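Side-chain contacts in CpuTA1 (Curtobacterium pusillum, PDB 5K3W), which is a pyridoxal-5'-phosphate-binding protein of the class IV aminotransferase family, built as a two-chain assembly: residues Ala102-Arg107 / Phe135-Glu140; Glu244-Pro249 / Thr293-Ala298; Ile44-Ile49 / Arg129-Val134. All blocks are in the same frame, centred on the assembly; numbering follows the deposited sequence.

Two of the three contacts share a strand: interaction 3 uses the beginning of strand 131-138 and interaction 1 its end, so their segments adjoin in sequence although their centres lie about 22 Å apart. Both belong to the part of the chain built on the six-stranded antiparallel sheet. Interaction 2 sits elsewhere, on the surface between helices 234-245 and 290-307, with its centre about 29 Å from that of interaction 1 and about 40 Å from that of interaction 3, on the opposite side of the chain's centre from the latter. A bound 3-aminobenzoic acid lies about 6 Å from the side chain of Glu138 in interaction 1; pyridoxal-5'-phosphate is also bound in the chain.

Interaction 1 (Ala102-Arg107 / Phe135-Glu140); sequences ADYRSR and FVDEGE
Tyr104, on helix 90-108, reaches across to the end of strand 131-138 and meets three successive residues there. Its root packs on Val136, Tyr104 CB lying 3.9 Å from Val136 CG1, a methyl that also approaches ring atom CG. Farther out the ring runs along the strand backbone: Tyr104 CD2 is 3.7 Å from Val136 O, and Tyr104 CE2 is 3.8 Å from Asp137 CA. The hydroxyl end arrives beside Glu138, with Tyr104 OH 3.9 Å from Glu138 CB. These are van der Waals contacts, and the ring meets the backbone atoms at a slant. The chi1 of Tyr104, -174°, turns CG away from the backbone nitrogen and sends the ring out from the helix toward the strand. The Asp137 carboxylate, its plane 49° from that of the ring, brings OD1 near Tyr104 CE2 and OH without a hydrogen bond to the tyrosine; its strongest polar partner is Arg3, in a salt bridge.

Within the helix, Arg107 NE pairs with Asp103 OD2, one turn earlier, in a salt bridge of 3.0 Å, approaching from above the carboxylate plane while the oxygen lies close to the guanidinium plane. Thr5 OG1 bonds to both Asp103 OD2 and Arg107 NH2, which ties this helical turn to the start of the chain. On the strand side, backbone hydrogen bonds join Val136 to Thr5 and Asp137 to Phe115. The axes of helix 102-107 and strand 135-138 approach to 8.7 Å, their directions 41° apart: a helix packed on the six-stranded antiparallel sheet, an alpha+beta arrangement.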
# COMPACT_ATOMS: atom_id res chain seq x y z
N ALA A 102 -13.91 26.15 3.91
CA ALA A 102 -14.21 27.56 3.82
C ALA A 102 -13.61 28.16 2.55
O ALA A 102 -14.28 28.91 1.83
CB ALA A 102 -13.72 28.29 5.07
N ASP A 103 -12.35 27.81 2.25
CA ASP A 103 -11.70 28.38 1.08
C ASP A 103 -12.32 27.87 -0.21
O ASP A 103 -12.49 28.63 -1.17
CB ASP A 103 -10.21 28.07 1.09
CG ASP A 103 -9.53 28.54 -0.17
OD1 ASP A 103 -9.09 29.72 -0.21
OD2 ASP A 103 -9.44 27.74 -1.14
N TYR A 104 -12.64 26.58 -0.27
CA TYR A 104 -13.30 26.06 -1.46
C TYR A 104 -14.59 26.82 -1.74
O TYR A 104 -14.86 27.21 -2.87
CB TYR A 104 -13.59 24.56 -1.30
CG TYR A 104 -14.13 23.97 -2.57
CD1 TYR A 104 -15.50 24.06 -2.87
CD2 TYR A 104 -13.28 23.34 -3.50
CE1 TYR A 104 -16.01 23.54 -4.04
CE2 TYR A 104 -13.79 22.81 -4.68
CZ TYR A 104 -15.16 22.91 -4.94
OH TYR A 104 -15.68 22.39 -6.10
N ARG A 105 -15.41 27.04 -0.71
CA ARG A 105 -16.71 27.67 -0.95
C ARG A 105 -16.58 29.15 -1.24
O ARG A 105 -17.39 29.71 -1.99
CB ARG A 105 -17.64 27.42 0.24
CG ARG A 105 -18.20 26.00 0.27
CD ARG A 105 -18.50 25.50 1.68
NE ARG A 105 -19.55 26.26 2.34
CZ ARG A 105 -20.84 26.11 2.08
NH1 ARG A 105 -21.24 25.23 1.17
NH2 ARG A 105 -21.75 26.85 2.71
N SER A 106 -15.58 29.82 -0.68
CA SER A 106 -15.51 31.25 -0.92
C SER A 106 -15.09 31.54 -2.35
O SER A 106 -15.45 32.59 -2.90
CB SER A 106 -14.56 31.93 0.08
OG SER A 106 -13.22 31.64 -0.22
N ARG A 107 -14.36 30.61 -2.98
CA ARG A 107 -13.97 30.74 -4.38
C ARG A 107 -15.00 30.15 -5.33
O ARG A 107 -15.28 30.74 -6.38
CB ARG A 107 -12.62 30.06 -4.63
CG ARG A 107 -11.46 30.73 -3.95
CD ARG A 107 -10.15 30.02 -4.27
NE ARG A 107 -10.16 28.62 -3.87
CZ ARG A 107 -10.20 27.60 -4.73
NH1 ARG A 107 -10.25 27.83 -6.03
NH2 ARG A 107 -10.20 26.36 -4.28
N PHE A 135 -7.03 18.11 1.07
CA PHE A 135 -7.64 18.81 -0.06
C PHE A 135 -9.15 18.61 -0.07
O PHE A 135 -9.67 17.60 0.42
CB PHE A 135 -7.01 18.41 -1.41
CG PHE A 135 -7.16 16.96 -1.78
CD1 PHE A 135 -8.26 16.53 -2.52
CD2 PHE A 135 -6.18 16.04 -1.45
CE1 PHE A 135 -8.38 15.19 -2.90
CE2 PHE A 135 -6.30 14.71 -1.82
CZ PHE A 135 -7.40 14.29 -2.55
N VAL A 136 -9.83 19.60 -0.60
CA VAL A 136 -11.29 19.63 -0.72
C VAL A 136 -11.64 19.75 -2.20
O VAL A 136 -10.99 20.47 -2.95
CB VAL A 136 -11.88 20.81 0.08
CG1 VAL A 136 -13.38 20.89 -0.13
CG2 VAL A 136 -11.53 20.69 1.57
N ASP A 137 -12.68 19.04 -2.62
CA ASP A 137 -13.05 19.09 -4.03
C ASP A 137 -14.43 18.49 -4.18
O ASP A 137 -14.97 17.86 -3.27
CB ASP A 137 -12.03 18.36 -4.90
CG ASP A 137 -12.20 18.66 -6.38
OD1 ASP A 137 -12.95 19.61 -6.71
OD2 ASP A 137 -11.57 17.97 -7.21
N GLU A 138 -15.00 18.70 -5.37
CA GLU A 138 -16.31 18.16 -5.69
C GLU A 138 -16.25 16.64 -5.74
O GLU A 138 -15.28 16.06 -6.24
CB GLU A 138 -16.80 18.72 -7.02
CG GLU A 138 -18.29 18.94 -7.06
CD GLU A 138 -18.72 19.87 -8.19
OE1 GLU A 138 -19.92 20.24 -8.22
OE2 GLU A 138 -17.87 20.22 -9.04
N GLY A 139 -17.29 16.00 -5.20
CA GLY A 139 -17.31 14.56 -5.16
C GLY A 139 -17.80 13.96 -6.46
O GLY A 139 -18.40 14.62 -7.30
N GLU A 140 -17.53 12.67 -6.62
CA GLU A 140 -18.04 11.94 -7.76
C GLU A 140 -19.55 11.78 -7.65
O GLU A 140 -20.11 11.69 -6.55
CB GLU A 140 -17.40 10.56 -7.87
CG GLU A 140 -18.13 9.64 -8.82
CD GLU A 140 -17.54 8.25 -8.87
OE1 GLU A 140 -16.32 8.12 -8.63
OE2 GLU A 140 -18.30 7.29 -9.15

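Interaction 2 (Glu244-Pro249 / Thr293-Ala298); sequences EERGYP and TADLNA
A surface salt bridge joins the turn after helix 234-245 to the side of helix 290-307, with Arg246 reaching across to Asp295. Arg246 NH2 donates to Asp295 OD2 over 2.7 Å, and the N-H...O angle of 131° shows that this short bond is bent. The carboxylate oxygen is approached on its anti side but out of the carboxylate plane, while it sits at the guanidinium edge, somewhat tilted from that plane. With the two planes 66° apart, the groups do not form a flat, two-pronged pair; a single nitrogen makes the bond. The arginine chain is extended from CG to NE, which lets it span the gap between backbones whose nearest CA atoms, those of Arg246 and Leu296, are 10.8 Å apart.

The side chain of Arg246 projects from a Schellman motif, just before its C-prime residue Gly247. This glycine has positive phi; its N bonds to Glu244 O, and Tyr248 N bonds to Phe243 O, ending helix 234-245. Nearby, helices 234-245 and 290-307 pack through apolar groups, Leu296 against Val239 and Phe242, and the side chain of Asp295 also touches Phe242. Leu292, from the same helix as Asp295, packs on Arg246 and Tyr248.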
# COMPACT_ATOMS: atom_id res chain seq x y z
N GLU A 244 -32.04 1.80 14.18
CA GLU A 244 -32.56 1.79 15.54
C GLU A 244 -33.72 2.77 15.70
O GLU A 244 -34.74 2.45 16.32
CB GLU A 244 -31.44 2.12 16.53
CG GLU A 244 -30.50 0.95 16.76
CD GLU A 244 -29.13 1.40 17.25
OE1 GLU A 244 -28.12 0.75 16.88
OE2 GLU A 244 -29.05 2.40 17.99
N GLU A 245 -33.58 3.97 15.11
CA GLU A 245 -34.65 4.97 15.17
C GLU A 245 -35.96 4.43 14.61
O GLU A 245 -37.04 4.89 15.00
CB GLU A 245 -34.25 6.22 14.40
CG GLU A 245 -34.10 7.46 15.24
CD GLU A 245 -33.89 8.70 14.40
OE1 GLU A 245 -34.05 8.61 13.16
OE2 GLU A 245 -33.56 9.76 14.96
N ARG A 246 -35.89 3.48 13.68
CA ARG A 246 -37.09 2.86 13.12
C ARG A 246 -37.40 1.51 13.75
O ARG A 246 -38.11 0.71 13.15
CB ARG A 246 -36.96 2.73 11.61
CG ARG A 246 -37.31 3.98 10.86
CD ARG A 246 -36.68 3.92 9.50
NE ARG A 246 -37.14 4.97 8.59
CZ ARG A 246 -37.78 4.73 7.45
NH1 ARG A 246 -38.06 3.47 7.09
NH2 ARG A 246 -38.15 5.74 6.66
N GLY A 247 -36.85 1.23 14.93
CA GLY A 247 -37.19 0.03 15.68
C GLY A 247 -36.50 -1.27 15.27
O GLY A 247 -36.85 -2.33 15.80
N TYR A 248 -35.54 -1.23 14.35
CA TYR A 248 -34.79 -2.45 14.06
C TYR A 248 -33.77 -2.72 15.16
O TYR A 248 -33.07 -1.81 15.60
CB TYR A 248 -34.05 -2.33 12.74
CG TYR A 248 -34.92 -2.20 11.52
CD1 TYR A 248 -35.54 -0.99 11.21
CD2 TYR A 248 -35.09 -3.28 10.65
CE1 TYR A 248 -36.32 -0.86 10.08
CE2 TYR A 248 -35.87 -3.16 9.52
CZ TYR A 248 -36.48 -1.95 9.24
OH TYR A 248 -37.25 -1.84 8.11
N PRO A 249 -33.65 -3.96 15.61
CA PRO A 249 -32.45 -4.34 16.37
C PRO A 249 -31.22 -4.35 15.47
O PRO A 249 -31.27 -4.78 14.32
CB PRO A 249 -32.77 -5.75 16.89
CG PRO A 249 -34.23 -5.99 16.55
CD PRO A 249 -34.57 -5.08 15.41
N THR A 293 -34.21 2.40 1.11
CA THR A 293 -32.84 2.83 0.83
C THR A 293 -32.77 4.32 0.53
O THR A 293 -31.84 5.01 0.98
CB THR A 293 -32.28 2.01 -0.34
OG1 THR A 293 -32.20 0.63 0.05
CG2 THR A 293 -30.90 2.51 -0.73
N ALA A 294 -33.74 4.84 -0.22
CA ALA A 294 -33.82 6.28 -0.43
C ALA A 294 -33.96 7.02 0.90
O ALA A 294 -33.38 8.09 1.09
CB ALA A 294 -34.99 6.62 -1.36
N ASP A 295 -34.73 6.46 1.84
CA ASP A 295 -34.82 7.07 3.15
C ASP A 295 -33.49 6.98 3.89
O ASP A 295 -33.10 7.92 4.60
CB ASP A 295 -35.92 6.39 3.98
CG ASP A 295 -37.32 6.69 3.45
OD1 ASP A 295 -37.45 7.48 2.48
OD2 ASP A 295 -38.30 6.14 4.01
N LEU A 296 -32.79 5.86 3.77
CA LEU A 296 -31.49 5.72 4.40
C LEU A 296 -30.53 6.79 3.90
O LEU A 296 -29.89 7.50 4.69
CB LEU A 296 -30.94 4.32 4.12
CG LEU A 296 -29.59 4.00 4.74
CD1 LEU A 296 -29.66 4.08 6.26
CD2 LEU A 296 -29.18 2.62 4.28
N ASN A 297 -30.45 6.95 2.58
CA ASN A 297 -29.55 7.93 2.02
C ASN A 297 -29.96 9.35 2.40
O ASN A 297 -29.10 10.19 2.68
CB ASN A 297 -29.48 7.73 0.51
CG ASN A 297 -28.52 6.62 0.13
OD1 ASN A 297 -27.49 6.46 0.78
ND2 ASN A 297 -28.87 5.83 -0.87
N ALA A 298 -31.26 9.63 2.43
CA ALA A 298 -31.72 10.94 2.87
C ALA A 298 -31.34 11.19 4.33
O ALA A 298 -30.89 12.28 4.68
CB ALA A 298 -33.23 11.07 2.65

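Interaction 3 (Ile44-Ile49 / Arg129-Val134); sequences ITDLGI and RPSGWV
Asp46 and Ser131 meet through one hydrogen bond: Ser131 OG donates to Asp46 OD2 at 2.9 Å, and OD2 accepts through its syn lone pair. The same carboxylate oxygen, Asp46 OD2, comes to 3.6 Å from Trp133 CH2, near the plane of the indole and at its edge, so that OD2 is bordered by a hydroxyl and by an aromatic C-H. Its other oxygen works within its own segment: Asp46 OD1 accepts from Gly48 N at 3.0 Å through the anti lone pair, a capping bond, and also bonds to Thr121 OG1. A chi1 of -159° turns the carboxylate from the backbone N toward the strand, where bonds on both oxygens probably fix its rotation.

This buried cluster around Asp46 and Trp133 contrasts with the solvent side, where Ser131 is partly exposed and the neighbouring Arg129, exposed, forms a salt bridge with Glu127. Trp133 packs on Ile119, Leu6 and Thr8, and against Ile44 of the second subunit. Asp46 is the N-cap of helix 47-50, and its hydrogen bond to Ser131 joins the capped helix start to the antiparallel sheet beside the subunit interface.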
# COMPACT_ATOMS: atom_id res chain seq x y z
N ILE A 44 9.59 13.14 -4.35
CA ILE A 44 9.65 11.82 -4.94
C ILE A 44 10.13 10.78 -3.93
O ILE A 44 9.84 9.60 -4.08
CB ILE A 44 10.55 11.82 -6.20
CG1 ILE A 44 10.30 10.57 -7.05
CG2 ILE A 44 12.02 11.90 -5.81
CD1 ILE A 44 8.83 10.31 -7.44
N THR A 45 10.85 11.19 -2.88
CA THR A 45 11.26 10.26 -1.84
C THR A 45 10.36 10.32 -0.60
O THR A 45 10.76 9.84 0.47
CB THR A 45 12.73 10.47 -1.45
OG1 THR A 45 12.95 11.84 -1.10
CG2 THR A 45 13.64 10.13 -2.60
N ASP A 46 9.17 10.90 -0.70
CA ASP A 46 8.22 10.81 0.40
C ASP A 46 7.79 9.36 0.56
O ASP A 46 7.39 8.71 -0.42
CB ASP A 46 7.01 11.71 0.16
CG ASP A 46 6.27 12.05 1.45
OD1 ASP A 46 5.65 11.15 2.05
OD2 ASP A 46 6.30 13.23 1.86
N LEU A 47 7.90 8.83 1.77
CA LEU A 47 7.55 7.42 1.96
C LEU A 47 6.08 7.16 1.66
O LEU A 47 5.69 6.00 1.50
CB LEU A 47 7.89 6.98 3.39
CG LEU A 47 9.36 7.00 3.82
CD1 LEU A 47 9.45 6.85 5.34
CD2 LEU A 47 10.14 5.89 3.15
N GLY A 48 5.27 8.22 1.58
CA GLY A 48 3.89 8.05 1.17
C GLY A 48 3.75 7.49 -0.23
O GLY A 48 2.82 6.71 -0.51
N ILE A 49 4.65 7.84 -1.14
CA ILE A 49 4.59 7.31 -2.50
C ILE A 49 5.61 6.20 -2.73
O ILE A 49 5.32 5.24 -3.44
CB ILE A 49 4.72 8.43 -3.55
CG1 ILE A 49 4.80 7.79 -4.95
CG2 ILE A 49 5.92 9.31 -3.28
CD1 ILE A 49 4.18 8.60 -6.05
N ARG A 129 10.30 13.33 9.82
CA ARG A 129 9.28 14.37 9.90
C ARG A 129 8.05 14.03 9.06
O ARG A 129 8.06 14.23 7.83
CB ARG A 129 9.84 15.72 9.47
CG ARG A 129 10.88 16.30 10.40
CD ARG A 129 11.05 17.80 10.15
NE ARG A 129 10.91 18.13 8.73
CZ ARG A 129 9.79 18.58 8.17
NH1 ARG A 129 8.71 18.78 8.91
NH2 ARG A 129 9.76 18.85 6.86
N PRO A 130 6.98 13.55 9.67
CA PRO A 130 5.78 13.20 8.90
C PRO A 130 5.34 14.33 7.97
O PRO A 130 5.59 15.50 8.22
CB PRO A 130 4.73 12.94 9.99
CG PRO A 130 5.55 12.43 11.13
CD PRO A 130 6.83 13.23 11.10
N SER A 131 4.68 13.94 6.87
CA SER A 131 4.03 14.87 5.96
C SER A 131 2.52 14.79 6.13
O SER A 131 1.97 13.76 6.55
CB SER A 131 4.40 14.57 4.50
OG SER A 131 5.78 14.77 4.26
N GLY A 132 1.85 15.88 5.77
CA GLY A 132 0.40 15.96 5.89
C GLY A 132 -0.19 16.91 4.87
O GLY A 132 0.41 17.93 4.52
N TRP A 133 -1.39 16.57 4.40
CA TRP A 133 -2.11 17.37 3.43
C TRP A 133 -3.61 17.20 3.65
O TRP A 133 -4.08 16.17 4.13
CB TRP A 133 -1.78 16.96 1.99
CG TRP A 133 -0.39 17.21 1.58
CD1 TRP A 133 0.12 18.38 1.10
CD2 TRP A 133 0.68 16.26 1.56
NE1 TRP A 133 1.46 18.23 0.80
CE2 TRP A 133 1.83 16.93 1.07
CE3 TRP A 133 0.79 14.91 1.92
CZ2 TRP A 133 3.08 16.30 0.93
CZ3 TRP A 133 2.04 14.28 1.77
CH2 TRP A 133 3.16 14.98 1.28
N VAL A 134 -4.35 18.23 3.27
CA VAL A 134 -5.80 18.17 3.16
C VAL A 134 -6.17 18.78 1.83
O VAL A 134 -5.69 19.87 1.50
CB VAL A 134 -6.51 18.94 4.30
CG1 VAL A 134 -8.04 18.83 4.15
CG2 VAL A 134 -6.07 18.45 5.66